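Local atomic coordinates of fucose-binding lectin (PDB entry 6HTN), a protein that is a lectin that binds fucosides, seen here with methyl alpha-L-fucopyranoside, in pockets between the blades of a beta-propeller. Residues R16-Q21 / L27-W32; D39-N44 / D85-G90. All coordinates share one frame; numbering follows the deposited sequence.

Interaction 1: R16-Q21 / L27-W32; sequences RIYSLQ and LLERCW. With MFU (methyl alpha-L-fucopyranoside), chain G; MFU (methyl alpha-L-fucopyranoside), chain O.
R16 and E29 reach out from the same face of the hairpin and share one methyl alpha-L-fucopyranoside, chain G. The guanidinium gives NE to the sugar's O4 at 2.9 Å and NH2 to its ring oxygen O5, with a weak third bond from NE to O5. The carboxylate takes two of the sugar's hydroxyls, one on each oxygen: OE1 accepts from O3 (2.6 Å) and OE2 from O4. Thus O4 is held from both strands, donating to the acid and accepting from the arginine. R16 curls toward the sugar through a bend at chi2 (-72°), while SG of C31 packs against its CD at 3.4 Å and covers one guanidinium face. R16 stands in the second strand and E29 in the third of a four-stranded antiparallel blade of the propeller, paired here by four backbone hydrogen bonds, I17 with R30 and S19 with L28. Between these pairs, Y18 lies alongside E29 in a non-hydrogen-bonded pair, and its OH donates to OE2 of E29 (2.6 Å) from the anti side of the carboxylate, 27° out of its plane. Further out, D33 forms a salt bridge with NH2 of R16, and the backbone N of L42 donates to OE1 of E29. W32 lays one ring face against the fucoside of chain O, which is also bonded to W37 and to R117, E129 and A141 of the second subunit.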
loop_
_atom_site.group_PDB
_atom_site.type_symbol
_atom_site.label_atom_id
_atom_site.label_comp_id
_atom_site.label_asym_id
_atom_site.label_seq_id
_atom_site.Cartn_x
_atom_site.Cartn_y
_atom_site.Cartn_z
ATOM N N ARG A 16 18.740 -14.355 -4.811
ATOM C CA ARG A 16 18.013 -13.676 -5.896
ATOM C C ARG A 16 16.967 -12.775 -5.235
ATOM O O ARG A 16 16.082 -13.327 -4.524
ATOM C CB ARG A 16 17.413 -14.593 -6.933
ATOM C CG ARG A 16 18.436 -15.464 -7.653
ATOM C CD ARG A 16 19.271 -14.603 -8.623
ATOM N NE ARG A 16 20.223 -15.461 -9.387
ATOM C CZ ARG A 16 21.436 -15.808 -9.001
ATOM N NH1 ARG A 16 21.924 -15.496 -7.843
ATOM N NH2 ARG A 16 22.168 -16.530 -9.821
ATOM N N ILE A 17 17.051 -11.476 -5.447
ATOM C CA ILE A 17 16.186 -10.470 -4.773
ATOM C C ILE A 17 15.390 -9.757 -5.851
ATOM O O ILE A 17 16.006 -9.128 -6.754
ATOM C CB ILE A 17 17.015 -9.523 -3.909
ATOM C CG1 ILE A 17 18.007 -10.222 -2.993
ATOM C CG2 ILE A 17 16.110 -8.553 -3.169
ATOM C CD1 ILE A 17 17.360 -11.233 -2.015
ATOM N N TYR A 18 14.075 -9.763 -5.771
ATOM C CA TYR A 18 13.158 -9.227 -6.781
ATOM C C TYR A 18 12.420 -8.012 -6.229
ATOM O O TYR A 18 11.883 -8.071 -5.102
ATOM C CB TYR A 18 12.161 -10.304 -7.232
ATOM C CG TYR A 18 12.849 -11.517 -7.825
ATOM C CD1 TYR A 18 13.247 -11.529 -9.166
ATOM C CD2 TYR A 18 13.208 -12.579 -7.026
ATOM C CE1 TYR A 18 13.962 -12.608 -9.678
ATOM C CE2 TYR A 18 13.902 -13.653 -7.526
ATOM C CZ TYR A 18 14.286 -13.669 -8.855
ATOM O OH TYR A 18 15.090 -14.707 -9.319
ATOM N N SER A 19 12.363 -6.963 -7.022
ATOM C CA SER A 19 11.670 -5.720 -6.615
ATOM C C SER A 19 11.131 -4.977 -7.824
ATOM O O SER A 19 11.545 -5.221 -8.948
ATOM C CB SER A 19 12.538 -4.867 -5.769
ATOM O OG SER A 19 13.700 -4.396 -6.513
ATOM N N LEU A 20 10.159 -4.098 -7.599
ATOM C CA LEU A 20 9.495 -3.305 -8.657
ATOM C C LEU A 20 10.184 -1.961 -8.683
ATOM O O LEU A 20 10.175 -1.220 -7.665
ATOM C CB LEU A 20 8.004 -3.164 -8.357
ATOM C CG LEU A 20 7.253 -2.307 -9.363
ATOM C CD1 LEU A 20 7.296 -2.908 -10.747
ATOM C CD2 LEU A 20 5.833 -2.130 -8.879
ATOM N N GLN A 21 10.788 -1.591 -9.808
ATOM C CA GLN A 21 11.519 -0.298 -9.887
ATOM C C GLN A 21 10.552 0.896 -9.962
ATOM O O GLN A 21 9.695 0.942 -10.804
ATOM C CB GLN A 21 12.455 -0.302 -11.088
ATOM C CG GLN A 21 13.520 -1.378 -10.982
ATOM C CD GLN A 21 14.288 -1.555 -12.276
ATOM O OE1 GLN A 21 15.264 -0.797 -12.507
ATOM N NE2 GLN A 21 13.862 -2.453 -13.144
ATOM N N LEU A 27 10.149 -5.020 -13.135
ATOM C CA LEU A 27 10.808 -5.844 -12.106
ATOM C C LEU A 27 12.321 -5.852 -12.321
ATOM O O LEU A 27 12.795 -5.915 -13.492
ATOM C CB LEU A 27 10.213 -7.260 -12.089
ATOM C CG LEU A 27 8.752 -7.358 -11.677
ATOM C CD1 LEU A 27 8.205 -8.756 -11.938
ATOM C CD2 LEU A 27 8.543 -6.953 -10.245
ATOM N N LEU A 28 13.004 -5.764 -11.215
ATOM C CA LEU A 28 14.484 -5.858 -11.091
ATOM C C LEU A 28 14.802 -7.176 -10.415
ATOM O O LEU A 28 14.140 -7.551 -9.390
ATOM C CB LEU A 28 14.963 -4.697 -10.219
ATOM C CG LEU A 28 16.415 -4.713 -9.783
ATOM C CD1 LEU A 28 17.336 -4.624 -10.989
ATOM C CD2 LEU A 28 16.711 -3.577 -8.812
ATOM N N GLU A 29 15.827 -7.870 -10.893
ATOM C CA GLU A 29 16.401 -9.055 -10.226
ATOM C C GLU A 29 17.831 -8.743 -9.839
ATOM O O GLU A 29 18.620 -8.368 -10.768
ATOM C CB GLU A 29 16.368 -10.260 -11.144
ATOM C CG GLU A 29 17.014 -11.492 -10.545
ATOM C CD GLU A 29 17.123 -12.650 -11.506
ATOM O OE1 GLU A 29 17.432 -12.417 -12.711
ATOM O OE2 GLU A 29 16.867 -13.832 -11.066
ATOM N N ARG A 30 18.158 -8.791 -8.585
ATOM C CA ARG A 30 19.534 -8.585 -8.089
ATOM C C ARG A 30 20.087 -9.926 -7.639
ATOM O O ARG A 30 19.364 -10.698 -6.972
ATOM C CB ARG A 30 19.625 -7.543 -7.000
ATOM C CG ARG A 30 19.256 -6.157 -7.503
ATOM C CD ARG A 30 20.346 -5.540 -8.425
ATOM N NE ARG A 30 21.424 -5.098 -7.580
ATOM C CZ ARG A 30 22.654 -4.716 -8.055
ATOM N NH1 ARG A 30 22.934 -4.835 -9.322
ATOM N NH2 ARG A 30 23.498 -4.153 -7.244
ATOM N N CYS A 31 21.308 -10.212 -8.035
ATOM C CA CYS A 31 21.908 -11.553 -7.859
ATOM C C CYS A 31 23.181 -11.512 -7.071
ATOM O O CYS A 31 24.014 -10.610 -7.293
ATOM C CB CYS A 31 22.223 -12.159 -9.209
ATOM S SG CYS A 31 20.895 -12.195 -10.393
ATOM N N TRP A 32 23.369 -12.498 -6.194
ATOM C CA TRP A 32 24.644 -12.697 -5.475
ATOM C C TRP A 32 25.041 -14.143 -5.706
ATOM O O TRP A 32 24.234 -15.042 -5.360
ATOM C CB TRP A 32 24.528 -12.404 -4.001
ATOM C CG TRP A 32 25.745 -12.689 -3.177
ATOM C CD1 TRP A 32 26.183 -13.904 -2.717
ATOM C CD2 TRP A 32 26.689 -11.708 -2.732
ATOM N NE1 TRP A 32 27.328 -13.734 -1.985
ATOM C CE2 TRP A 32 27.665 -12.392 -1.980
ATOM C CE3 TRP A 32 26.798 -10.324 -2.889
ATOM C CZ2 TRP A 32 28.721 -11.708 -1.379
ATOM C CZ3 TRP A 32 27.837 -9.647 -2.284
ATOM C CH2 TRP A 32 28.797 -10.348 -1.550
HETATM C C1 MFU G . 21.604 -15.727 -13.407
HETATM C C2 MFU G . 20.454 -14.741 -13.622
HETATM C C3 MFU G . 19.171 -15.338 -14.099
HETATM C C4 MFU G . 18.719 -16.368 -13.076
HETATM C C5 MFU G . 19.926 -17.318 -12.993
HETATM C C6 MFU G . 19.652 -18.396 -11.897
HETATM O O1 MFU G . 21.722 -16.252 -14.683
HETATM O O2 MFU G . 20.842 -13.814 -14.702
HETATM O O3 MFU G . 18.090 -14.392 -14.262
HETATM O O4 MFU G . 18.579 -15.786 -11.758
HETATM O O5 MFU G . 21.091 -16.692 -12.441
HETATM C CM MFU G . 22.819 -17.206 -14.720
HETATM C C1 MFU O . 27.181 -10.371 3.161
HETATM C C2 MFU O . 26.296 -9.248 2.621
HETATM C C3 MFU O . 25.965 -9.513 1.206
HETATM C C4 MFU O . 25.298 -10.825 0.933
HETATM C C5 MFU O . 26.305 -11.906 1.439
HETATM C C6 MFU O . 25.690 -13.263 1.275
HETATM O O1 MFU O . 28.377 -10.264 2.409
HETATM O O2 MFU O . 27.069 -8.037 2.758
HETATM O O3 MFU O . 25.155 -8.398 0.693
HETATM O O4 MFU O . 24.104 -10.927 1.703
HETATM O O5 MFU O . 26.578 -11.625 2.794
HETATM C CM MFU O . 29.300 -11.376 2.727
#

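Interaction 2: D39-N44 / D85-G90; sequences DGALTN and DKWYSG. With MFU (methyl alpha-L-fucopyranoside), chain G; MFU (methyl alpha-L-fucopyranoside), chain H.
L42 lies over one face of the W87 indole, the two side chains slanting across each other. Its CB sits above the five-membered ring, 3.6 Å from the centroid and 18° off the ring normal, a CH-pi contact. In the conformer described, CG is anti to the backbone N (chi1 173°) and CD1 continues over the six-membered ring, less certainly because a second conformer is deposited. A41 touches the same indole less closely, its CB 4.2 Å from CD1 of W87. The backbone N of L42 and NE1 of W87 are both donors and do not bond to each other; the amide goes to OE1 of E29, and the indole N-H points along the ring plane to O3 of the chain G fucoside, at 2.9 Å from NE1 and with an angle of 162° at the hydrogen. From the 39-44 side, N of A41 donates to O2 of that sugar (2.9 Å) and weakly to O3, so O3 takes a good bond from W87 and a weak one from A41. What presents the amide is a type I beta turn from G40 to T43, in which O of G40 accepts both N and OG1 of T43, the two donors arriving from the same face of the carbonyl plane. On the indole side, I66 and V68 of strand 64-71 and L80 of strand 77-82 pack against W87. Y88, the next residue along, belongs to another sugar, with O2 of the chain H fucoside at its ring edge. The arrangement is that of an inter-blade fucose site: the turn that follows the last strand of one four-stranded blade and a tryptophan of segment 85-90 in the next wall the sugar, and R16 and E29 of the first blade complete it.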
loop_
_atom_site.group_PDB
_atom_site.type_symbol
_atom_site.label_atom_id
_atom_site.label_comp_id
_atom_site.label_asym_id
_atom_site.label_seq_id
_atom_site.Cartn_x
_atom_site.Cartn_y
_atom_site.Cartn_z
ATOM N N ASP A 39 22.986 -7.364 -11.761
ATOM C CA ASP A 39 21.638 -7.413 -12.339
ATOM C C ASP A 39 21.430 -8.751 -13.024
ATOM O O ASP A 39 22.164 -9.131 -13.967
ATOM C CB ASP A 39 21.343 -6.300 -13.337
ATOM C CG ASP A 39 21.229 -4.903 -12.764
ATOM O OD1 ASP A 39 21.177 -4.733 -11.525
ATOM O OD2 ASP A 39 21.371 -3.957 -13.627
ATOM N N GLY A 40 20.364 -9.465 -12.667
ATOM C CA GLY A 40 19.991 -10.703 -13.321
ATOM C C GLY A 40 19.249 -10.505 -14.612
ATOM O O GLY A 40 18.732 -9.386 -14.893
ATOM N N ALA A 41 19.092 -11.553 -15.388
ATOM C CA ALA A 41 18.481 -11.547 -16.711
ATOM C C ALA A 41 17.016 -11.080 -16.685
ATOM O O ALA A 41 16.510 -10.616 -17.684
ATOM C CB ALA A 41 18.634 -12.891 -17.358
ATOM N N LEU A 42 16.311 -11.300 -15.556
ATOM C CA LEU A 42 14.886 -10.897 -15.504
ATOM C C LEU A 42 14.758 -9.367 -15.630
ATOM O O LEU A 42 13.739 -8.901 -16.105
ATOM C CB LEU A 42 14.267 -11.429 -14.204
ATOM C CG LEU A 42 12.845 -10.956 -13.903
ATOM C CD1 LEU A 42 12.071 -12.069 -13.155
ATOM C CD2 LEU A 42 12.889 -9.671 -13.063
ATOM N N THR A 43 15.787 -8.654 -15.184
ATOM C CA THR A 43 15.750 -7.177 -15.021
ATOM C C THR A 43 15.247 -6.491 -16.281
ATOM O O THR A 43 15.780 -6.749 -17.391
ATOM C CB THR A 43 17.119 -6.661 -14.647
ATOM O OG1 THR A 43 17.481 -7.234 -13.404
ATOM C CG2 THR A 43 17.194 -5.150 -14.547
ATOM N N ASN A 44 14.263 -5.590 -16.109
ATOM C CA ASN A 44 13.731 -4.670 -17.145
ATOM C C ASN A 44 12.914 -5.414 -18.195
ATOM O O ASN A 44 12.511 -4.746 -19.159
ATOM C CB ASN A 44 14.853 -3.798 -17.731
ATOM C CG ASN A 44 15.263 -2.746 -16.733
ATOM O OD1 ASN A 44 14.497 -2.360 -15.833
ATOM N ND2 ASN A 44 16.476 -2.211 -16.874
ATOM N N ASP A 85 17.708 -21.297 -18.779
ATOM C CA ASP A 85 18.452 -20.253 -19.541
ATOM C C ASP A 85 17.581 -19.108 -20.016
ATOM O O ASP A 85 18.135 -18.239 -20.690
ATOM C CB ASP A 85 19.140 -20.902 -20.747
ATOM C CG ASP A 85 18.197 -21.707 -21.636
ATOM O OD1 ASP A 85 16.949 -21.711 -21.397
ATOM O OD2 ASP A 85 18.724 -22.412 -22.539
ATOM N N LYS A 86 16.310 -19.023 -19.632
ATOM C CA LYS A 86 15.490 -17.881 -20.073
ATOM C C LYS A 86 14.278 -17.736 -19.147
ATOM O O LYS A 86 13.746 -18.749 -18.660
ATOM C CB LYS A 86 14.995 -18.011 -21.506
ATOM C CG LYS A 86 14.125 -19.205 -21.802
ATOM C CD LYS A 86 13.971 -19.488 -23.333
ATOM N N TRP A 87 13.807 -16.519 -19.008
ATOM C CA TRP A 87 12.551 -16.264 -18.282
ATOM C C TRP A 87 11.379 -16.382 -19.230
ATOM O O TRP A 87 11.415 -15.830 -20.351
ATOM C CB TRP A 87 12.604 -14.879 -17.649
ATOM C CG TRP A 87 13.548 -14.827 -16.506
ATOM C CD1 TRP A 87 14.833 -14.428 -16.506
ATOM C CD2 TRP A 87 13.269 -15.222 -15.145
ATOM N NE1 TRP A 87 15.393 -14.550 -15.278
ATOM C CE2 TRP A 87 14.431 -15.028 -14.402
ATOM C CE3 TRP A 87 12.120 -15.711 -14.494
ATOM C CZ2 TRP A 87 14.527 -15.303 -13.047
ATOM C CZ3 TRP A 87 12.204 -15.960 -13.152
ATOM C CH2 TRP A 87 13.359 -15.758 -12.421
ATOM N N TYR A 88 10.304 -17.005 -18.774
ATOM C CA TYR A 88 9.061 -17.095 -19.555
ATOM C C TYR A 88 7.849 -16.959 -18.635
ATOM O O TYR A 88 7.948 -17.219 -17.407
ATOM C CB TYR A 88 9.041 -18.393 -20.360
ATOM C CG TYR A 88 8.958 -19.654 -19.535
ATOM C CD1 TYR A 88 7.734 -20.186 -19.182
ATOM C CD2 TYR A 88 10.089 -20.325 -19.122
ATOM C CE1 TYR A 88 7.638 -21.324 -18.408
ATOM C CE2 TYR A 88 10.017 -21.485 -18.375
ATOM C CZ TYR A 88 8.781 -22.000 -18.023
ATOM O OH TYR A 88 8.698 -23.132 -17.261
ATOM N N SER A 89 6.730 -16.551 -19.229
ATOM C CA SER A 89 5.461 -16.410 -18.492
ATOM C C SER A 89 4.865 -17.796 -18.258
ATOM O O SER A 89 4.712 -18.556 -19.211
ATOM C CB SER A 89 4.514 -15.506 -19.215
ATOM O OG SER A 89 3.255 -15.470 -18.556
ATOM N N GLY A 90 4.581 -18.148 -17.005
ATOM C CA GLY A 90 4.019 -19.454 -16.658
ATOM C C GLY A 90 2.532 -19.596 -16.839
ATOM O O GLY A 90 1.822 -18.632 -17.107
HETATM C C1 MFU G . 21.604 -15.727 -13.407
HETATM C C2 MFU G . 20.454 -14.741 -13.622
HETATM C C3 MFU G . 19.171 -15.338 -14.099
HETATM C C4 MFU G . 18.719 -16.368 -13.076
HETATM C C5 MFU G . 19.926 -17.318 -12.993
HETATM C C6 MFU G . 19.652 -18.396 -11.897
HETATM O O1 MFU G . 21.722 -16.252 -14.683
HETATM O O2 MFU G . 20.842 -13.814 -14.702
HETATM O O3 MFU G . 18.090 -14.392 -14.262
HETATM O O4 MFU G . 18.579 -15.786 -11.758
HETATM O O5 MFU G . 21.091 -16.692 -12.441
HETATM C CM MFU G . 22.819 -17.206 -14.720
HETATM C C1 MFU H . 5.638 -24.436 -15.575
HETATM C C2 MFU H . 4.663 -23.291 -15.308
HETATM C C3 MFU H . 3.698 -23.738 -14.213
HETATM C C4 MFU H . 4.474 -24.075 -12.980
HETATM C C5 MFU H . 5.444 -25.238 -13.329
HETATM C C6 MFU H . 6.275 -25.629 -12.131
HETATM O O1 MFU H . 4.841 -25.488 -16.146
HETATM O O2 MFU H . 3.979 -23.018 -16.535
HETATM O O3 MFU H . 2.730 -22.703 -14.008
HETATM O O4 MFU H . 5.278 -23.002 -12.505
HETATM O O5 MFU H . 6.353 -24.746 -14.393
HETATM C CM MFU H . 5.715 -26.615 -16.343
#

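How the interactions relate
From the N terminus, interaction 1 comes first, closing the short loop of five residues between strands 13-20 and 27-32 within the first blade. The chain then passes through strand 37-39, and interaction 2 opens at 39-44; its partner, 85-90, lies 41 residues further on, so it encloses three strands of the second blade. The two contacts follow in series and neither nest nor cross. One is a hairpin inside a blade, the other a bridge between blades. They adjoin where the loop 39-44 folds back beside strand 27-32, with G40 bonded to E29 and N44 to Q21, and both contribute to the chain G fucoside.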